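Local coordinates for protein threonine synthase (Brucella melitensis bv. 1, PDB 4F4F) that probably catalyses the pyridoxal-phosphate-dependent conversion of O-phospho-L-homoserine and water to L-threonine and phosphate, the last step of threonine biosynthesis, at residues V105-H110 against D384-D389; S447-H452 against E459-H464. All blocks are in the same frame, centred on the assembly; numbering follows the deposited sequence.

Contact 1. Residues V105-H110 against D384-D389; sequences VLELFH and DGYLLD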
loop_
_atom_site.group_PDB
_atom_site.type_symbol
_atom_site.label_atom_id
_atom_site.label_comp_id
_atom_site.label_asym_id
_atom_site.label_seq_id
_atom_site.Cartn_x
_atom_site.Cartn_y
_atom_site.Cartn_z
ATOM N N VAL A 105 8.956 0.674 -16.533
ATOM C CA VAL A 105 8.837 0.334 -15.130
ATOM C C VAL A 105 8.651 1.650 -14.359
ATOM O O VAL A 105 9.391 2.607 -14.614
ATOM C CB VAL A 105 10.092 -0.415 -14.658
ATOM C CG1 VAL A 105 10.153 -0.461 -13.168
ATOM C CG2 VAL A 105 10.091 -1.844 -15.233
ATOM N N LEU A 106 7.618 1.712 -13.514
ATOM C CA LEU A 106 7.366 2.871 -12.661
ATOM C C LEU A 106 8.018 2.572 -11.312
ATOM O O LEU A 106 7.589 1.673 -10.590
ATOM C CB LEU A 106 5.871 3.110 -12.432
ATOM C CG LEU A 106 5.492 4.383 -11.656
ATOM C CD1 LEU A 106 6.091 5.616 -12.331
ATOM C CD2 LEU A 106 3.976 4.498 -11.643
ATOM N N GLU A 107 9.071 3.314 -10.994
ATOM C CA GLU A 107 9.863 3.038 -9.793
ATOM C C GLU A 107 9.232 3.720 -8.596
ATOM O O GLU A 107 9.327 4.953 -8.436
ATOM C CB GLU A 107 11.289 3.529 -9.993
ATOM C CG GLU A 107 12.004 2.783 -11.108
ATOM C CD GLU A 107 13.464 3.162 -11.257
ATOM O OE1 GLU A 107 13.855 4.315 -10.916
ATOM O OE2 GLU A 107 14.226 2.284 -11.712
ATOM N N LEU A 108 8.625 2.927 -7.734
ATOM C CA LEU A 108 7.999 3.462 -6.515
ATOM C C LEU A 108 8.884 3.387 -5.272
ATOM O O LEU A 108 8.380 3.415 -4.127
ATOM C CB LEU A 108 6.676 2.733 -6.297
ATOM C CG LEU A 108 5.700 2.784 -7.469
ATOM C CD1 LEU A 108 4.430 1.971 -7.114
ATOM C CD2 LEU A 108 5.402 4.238 -7.850
ATOM N N PHE A 109 10.201 3.264 -5.491
ATOM C CA PHE A 109 11.132 2.945 -4.415
ATOM C C PHE A 109 12.194 4.011 -4.136
ATOM O O PHE A 109 13.220 3.725 -3.537
ATOM C CB PHE A 109 11.788 1.570 -4.684
ATOM C CG PHE A 109 12.481 1.453 -6.030
ATOM C CD1 PHE A 109 13.639 2.169 -6.315
ATOM C CD2 PHE A 109 12.001 0.567 -7.003
ATOM C CE1 PHE A 109 14.306 2.031 -7.564
ATOM C CE2 PHE A 109 12.644 0.440 -8.228
ATOM C CZ PHE A 109 13.810 1.166 -8.507
ATOM N N HIS A 110 11.939 5.260 -4.532
ATOM C CA HIS A 110 12.849 6.359 -4.205
ATOM C C HIS A 110 12.583 7.059 -2.891
ATOM O O HIS A 110 13.258 8.041 -2.543
ATOM C CB HIS A 110 12.901 7.335 -5.362
ATOM C CG HIS A 110 13.491 6.722 -6.608
ATOM N ND1 HIS A 110 14.811 6.665 -6.823
ATOM C CD2 HIS A 110 12.883 6.088 -7.681
ATOM C CE1 HIS A 110 15.039 6.033 -7.977
ATOM N NE2 HIS A 110 13.851 5.695 -8.512
ATOM N N ASP A 384 18.623 -5.737 -20.586
ATOM C CA ASP A 384 18.549 -4.283 -20.428
ATOM C C ASP A 384 19.585 -3.644 -19.504
ATOM O O ASP A 384 19.688 -2.437 -19.467
ATOM C CB ASP A 384 17.160 -3.886 -19.897
ATOM C CG ASP A 384 16.059 -4.017 -20.922
ATOM O OD1 ASP A 384 16.328 -4.279 -22.130
ATOM O OD2 ASP A 384 14.881 -3.805 -20.504
ATOM N N GLY A 385 20.309 -4.423 -18.711
ATOM C CA GLY A 385 21.176 -3.832 -17.697
ATOM C C GLY A 385 20.402 -3.337 -16.475
ATOM O O GLY A 385 20.953 -2.626 -15.658
ATOM N N TYR A 386 19.128 -3.715 -16.374
ATOM C CA TYR A 386 18.225 -3.250 -15.357
ATOM C C TYR A 386 17.923 -4.315 -14.294
ATOM O O TYR A 386 17.536 -5.433 -14.602
ATOM C CB TYR A 386 16.912 -2.717 -15.992
ATOM C CG TYR A 386 16.013 -2.059 -15.004
ATOM C CD1 TYR A 386 16.218 -0.741 -14.613
ATOM C CD2 TYR A 386 14.971 -2.750 -14.406
ATOM C CE1 TYR A 386 15.414 -0.125 -13.671
ATOM C CE2 TYR A 386 14.183 -2.144 -13.424
ATOM C CZ TYR A 386 14.408 -0.829 -13.076
ATOM O OH TYR A 386 13.618 -0.224 -12.115
ATOM N N LEU A 387 18.098 -3.943 -13.023
ATOM C CA LEU A 387 18.011 -4.882 -11.927
ATOM C C LEU A 387 16.667 -4.737 -11.193
ATOM O O LEU A 387 16.390 -3.697 -10.612
ATOM C CB LEU A 387 19.142 -4.629 -10.943
ATOM C CG LEU A 387 19.250 -5.676 -9.840
ATOM C CD1 LEU A 387 19.562 -7.080 -10.385
ATOM C CD2 LEU A 387 20.314 -5.204 -8.854
ATOM N N LEU A 388 15.861 -5.800 -11.208
ATOM C CA LEU A 388 14.587 -5.861 -10.490
ATOM C C LEU A 388 14.689 -6.621 -9.157
ATOM O O LEU A 388 15.383 -7.638 -9.036
ATOM C CB LEU A 388 13.541 -6.595 -11.342
ATOM C CG LEU A 388 13.101 -5.947 -12.650
ATOM C CD1 LEU A 388 12.833 -6.990 -13.731
ATOM C CD2 LEU A 388 11.891 -5.028 -12.404
ATOM N N ASP A 389 13.914 -6.155 -8.186
ATOM C CA ASP A 389 13.616 -6.942 -7.004
ATOM C C ASP A 389 12.586 -8.034 -7.415
ATOM O O ASP A 389 12.002 -7.991 -8.520
ATOM C CB ASP A 389 13.120 -6.038 -5.845
ATOM C CG ASP A 389 11.645 -6.206 -5.556
ATOM O OD1 ASP A 389 11.312 -6.849 -4.551
ATOM O OD2 ASP A 389 10.823 -5.708 -6.348
#

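Contact 2. Residues S447-H452 against E459-H464; sequences SFTVLH and EEYVRH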
loop_
_atom_site.group_PDB
_atom_site.type_symbol
_atom_site.label_atom_id
_atom_site.label_comp_id
_atom_site.label_asym_id
_atom_site.label_seq_id
_atom_site.Cartn_x
_atom_site.Cartn_y
_atom_site.Cartn_z
ATOM N N SER A 447 18.130 1.339 18.198
ATOM C CA SER A 447 17.600 1.715 19.475
ATOM C C SER A 447 16.212 1.117 19.591
ATOM O O SER A 447 15.255 1.588 18.958
ATOM C CB SER A 447 17.558 3.235 19.603
ATOM O OG SER A 447 17.064 3.580 20.892
ATOM N N PHE A 448 16.120 0.044 20.357
ATOM C CA PHE A 448 14.887 -0.712 20.469
ATOM C C PHE A 448 14.825 -1.398 21.831
ATOM O O PHE A 448 15.848 -1.568 22.490
ATOM C CB PHE A 448 14.763 -1.722 19.337
ATOM C CG PHE A 448 15.868 -2.760 19.278
ATOM C CD1 PHE A 448 17.005 -2.534 18.533
ATOM C CD2 PHE A 448 15.723 -3.990 19.899
ATOM C CE1 PHE A 448 18.006 -3.495 18.454
ATOM C CE2 PHE A 448 16.702 -4.958 19.816
ATOM C CZ PHE A 448 17.861 -4.710 19.097
ATOM N N THR A 449 13.627 -1.782 22.245
ATOM C CA THR A 449 13.454 -2.363 23.549
ATOM C C THR A 449 12.981 -3.784 23.366
ATOM O O THR A 449 11.977 -4.019 22.676
ATOM C CB THR A 449 12.418 -1.584 24.353
ATOM O OG1 THR A 449 12.835 -0.227 24.459
ATOM C CG2 THR A 449 12.237 -2.190 25.765
ATOM N N VAL A 450 13.683 -4.716 23.991
ATOM C CA VAL A 450 13.282 -6.127 23.997
ATOM C C VAL A 450 12.206 -6.327 25.060
ATOM O O VAL A 450 12.419 -5.970 26.226
ATOM C CB VAL A 450 14.490 -7.038 24.271
ATOM C CG1 VAL A 450 14.061 -8.514 24.336
ATOM C CG2 VAL A 450 15.581 -6.800 23.236
ATOM N N LEU A 451 11.065 -6.897 24.673
ATOM C CA LEU A 451 9.970 -7.203 25.617
ATOM C C LEU A 451 9.512 -8.630 25.425
ATOM O O LEU A 451 9.468 -9.106 24.289
ATOM C CB LEU A 451 8.747 -6.297 25.423
ATOM C CG LEU A 451 8.969 -4.802 25.580
ATOM C CD1 LEU A 451 7.698 -4.071 25.174
ATOM C CD2 LEU A 451 9.353 -4.509 27.011
ATOM N N HIS A 452 9.195 -9.305 26.537
ATOM C CA HIS A 452 8.511 -10.575 26.498
ATOM C C HIS A 452 7.146 -10.513 25.888
ATOM O O HIS A 452 6.489 -9.456 25.853
ATOM C CB HIS A 452 8.462 -11.219 27.908
ATOM C CG HIS A 452 9.760 -11.881 28.309
ATOM N ND1 HIS A 452 10.224 -11.872 29.556
ATOM C CD2 HIS A 452 10.700 -12.564 27.561
ATOM C CE1 HIS A 452 11.403 -12.527 29.618
ATOM N NE2 HIS A 452 11.702 -12.945 28.398
ATOM N N GLU A 459 1.465 -3.357 27.051
ATOM C CA GLU A 459 0.544 -2.244 27.304
ATOM C C GLU A 459 1.194 -1.264 28.261
ATOM O O GLU A 459 1.051 -0.060 28.089
ATOM C CB GLU A 459 -0.793 -2.712 27.888
ATOM C CG GLU A 459 -1.735 -3.307 26.859
ATOM C CD GLU A 459 -3.096 -3.664 27.436
ATOM O OE1 GLU A 459 -3.253 -3.569 28.665
ATOM O OE2 GLU A 459 -4.018 -4.019 26.667
ATOM N N GLU A 460 1.896 -1.776 29.276
ATOM C CA GLU A 460 2.585 -0.904 30.255
ATOM C C GLU A 460 3.657 -0.049 29.555
ATOM O O GLU A 460 3.822 1.139 29.849
ATOM C CB GLU A 460 3.201 -1.711 31.441
ATOM N N TYR A 461 4.399 -0.652 28.642
ATOM C CA TYR A 461 5.419 0.111 27.903
ATOM C C TYR A 461 4.739 1.220 27.111
ATOM O O TYR A 461 5.150 2.379 27.165
ATOM C CB TYR A 461 6.308 -0.783 26.991
ATOM C CG TYR A 461 7.370 0.030 26.286
ATOM C CD1 TYR A 461 7.038 0.803 25.173
ATOM C CD2 TYR A 461 8.700 0.079 26.751
ATOM C CE1 TYR A 461 7.976 1.613 24.552
ATOM C CE2 TYR A 461 9.654 0.870 26.102
ATOM C CZ TYR A 461 9.283 1.636 25.013
ATOM O OH TYR A 461 10.179 2.453 24.332
ATOM N N VAL A 462 3.666 0.882 26.417
ATOM C CA VAL A 462 2.984 1.877 25.601
ATOM C C VAL A 462 2.397 3.001 26.466
ATOM O O VAL A 462 2.548 4.173 26.144
ATOM C CB VAL A 462 1.874 1.233 24.738
ATOM C CG1 VAL A 462 0.953 2.307 24.161
ATOM C CG2 VAL A 462 2.484 0.375 23.639
ATOM N N ARG A 463 1.749 2.616 27.569
ATOM C CA ARG A 463 1.148 3.554 28.510
ATOM C C ARG A 463 2.207 4.511 29.050
ATOM O O ARG A 463 1.991 5.714 29.091
ATOM C CB ARG A 463 0.457 2.756 29.622
ATOM C CG ARG A 463 -0.264 3.547 30.696
ATOM C CD ARG A 463 -0.904 2.598 31.728
ATOM N NE ARG A 463 -2.240 2.182 31.286
ATOM C CZ ARG A 463 -2.641 0.938 31.008
ATOM N NH1 ARG A 463 -1.842 -0.106 31.154
ATOM N NH2 ARG A 463 -3.896 0.748 30.594
ATOM N N HIS A 464 3.372 3.982 29.421
ATOM C CA HIS A 464 4.460 4.801 29.963
ATOM C C HIS A 464 5.062 5.778 28.972
ATOM O O HIS A 464 5.421 6.892 29.350
ATOM C CB HIS A 464 5.559 3.926 30.575
ATOM C CG HIS A 464 6.640 4.719 31.263
ATOM N ND1 HIS A 464 7.816 5.015 30.664
ATOM C CD2 HIS A 464 6.670 5.335 32.519
ATOM C CE1 HIS A 464 8.576 5.761 31.508
ATOM N NE2 HIS A 464 7.872 5.955 32.639
HETATM O O HOH W 1 11.716 1.100 22.373
#

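Contact 1. Residues V105-H110 against D384-D389
Tyr386 reaches from the loop that follows helix 370-384 to strand 103-107 and gives its hydroxyl to Glu107. The bond from Tyr386 OH to Glu107 OE2 is short, 2.6 Å, and lands on the anti lone pair of that oxygen, the one turned away from OE1. Carboxylate and phenol ring lie nearly in one plane, 29° apart, with Glu107 OE2 at the ring edge, 3.3 Å from Tyr386 CE1. The tyrosine gets there because its CG stands anti to the backbone N (chi1 -172°), which carries the ring out from the loop, while the Glu107 chain runs extended beyond CG and comes from the opposite direction.

Val105 closes in on the same hydroxyl with one methyl: Val105 CG1 sits 3.6 Å from Tyr386 OH and 4.3 Å from Tyr386 CZ, the two side chains meeting at a slant. Strand 103-107 is the second strand across a six-stranded mixed sheet, paired with the outermost strand 96-100 on one side and with 409-413 on the other; the tyrosine loop links helix 370-384 to helix 390-402. The topology fits the fold type II arrangement of pyridoxal-phosphate enzymes.

The other carboxylate oxygen of Glu107 is held from within its own segment. His110 NE2 donates to Glu107 OE1 at 2.8 Å, almost straight at 167°; the acceptor lies in the imidazole plane, but the histidine approaches OE1 from above the carboxylate plane. With one donor on each oxygen, the buried carboxylate is fixed in rotation, and the two bonds would favour its ionised form. Glu107 CB stands over one face of the Phe109 ring, near its rim, while Tyr386 OH lies at the edge of that ring, 3.9 Å from Phe109 CZ. The Phe109 side chain comes within about 8 Å of the bound pyridoxal phosphate.

Contact 2. Residues S447-H452 against E459-H464
Thr449 and Leu451, on strand 449-452, both turn toward helix 455-465 and meet a single side chain there, Tyr461. Van der Waals packing falls at the root of that tyrosine and along its ring. Leu451 brings CD1 to the root of the side chain, 4.0 Å from Tyr461 CB, and the two side chains cross at about a right angle. Thr449 lies farther out along the ring, where Thr449 CG2 is 4.0 Å from Tyr461 CE2. Tyr461 can span both residues because its CG is anti to the backbone N (chi1 -178°), projecting the ring from the helix across to the strand.

The polar part runs through water. No direct hydrogen bond joins the segments: Thr449 OG1 lies beside the ring, 3.7 Å from Tyr461 CE2, and stays 3.8 Å from Tyr461 OH. A water bridges the two hydroxyls, at 2.7 Å from Thr449 OG1 and 2.8 Å from Tyr461 OH. The phenol oxygen has a second partner in His191 ND1, so the water and His191 both hold it.

Strand 449-452 is an outermost strand of the parallel sheet, hydrogen-bonded through its backbone to strand 190-196. With helix 455-465, which follows after a short turn, it forms a beta-alpha unit whose helix packs on the sheet at this edge strand, Tyr461 also touching Leu193 and Phe166 and Val462 lying against Phe215 and Leu219 of helix 213-219.

Overall arrangement
Contact 1 closes before contact 2 opens along the chain, and the two differ greatly in span: 105-110 and 384-389 are 274 residues apart, 447-452 and 459-464 only seven. Their centres are 37 Å apart and their nearest atoms about 22 Å, so they do not touch. They belong to different sheets. Contact 1 is buried beside the six-stranded mixed sheet, near the pyridoxal phosphate, whereas contact 2 is at the surface on the five-stranded parallel sheet, away from the cofactor. The chain's last segments thus return to that second sheet, adding its outermost strand, 449-452, and helix 455-465 after strand 409-413, the last of the first sheet along the chain, has been laid down between 103-107 and 253-258.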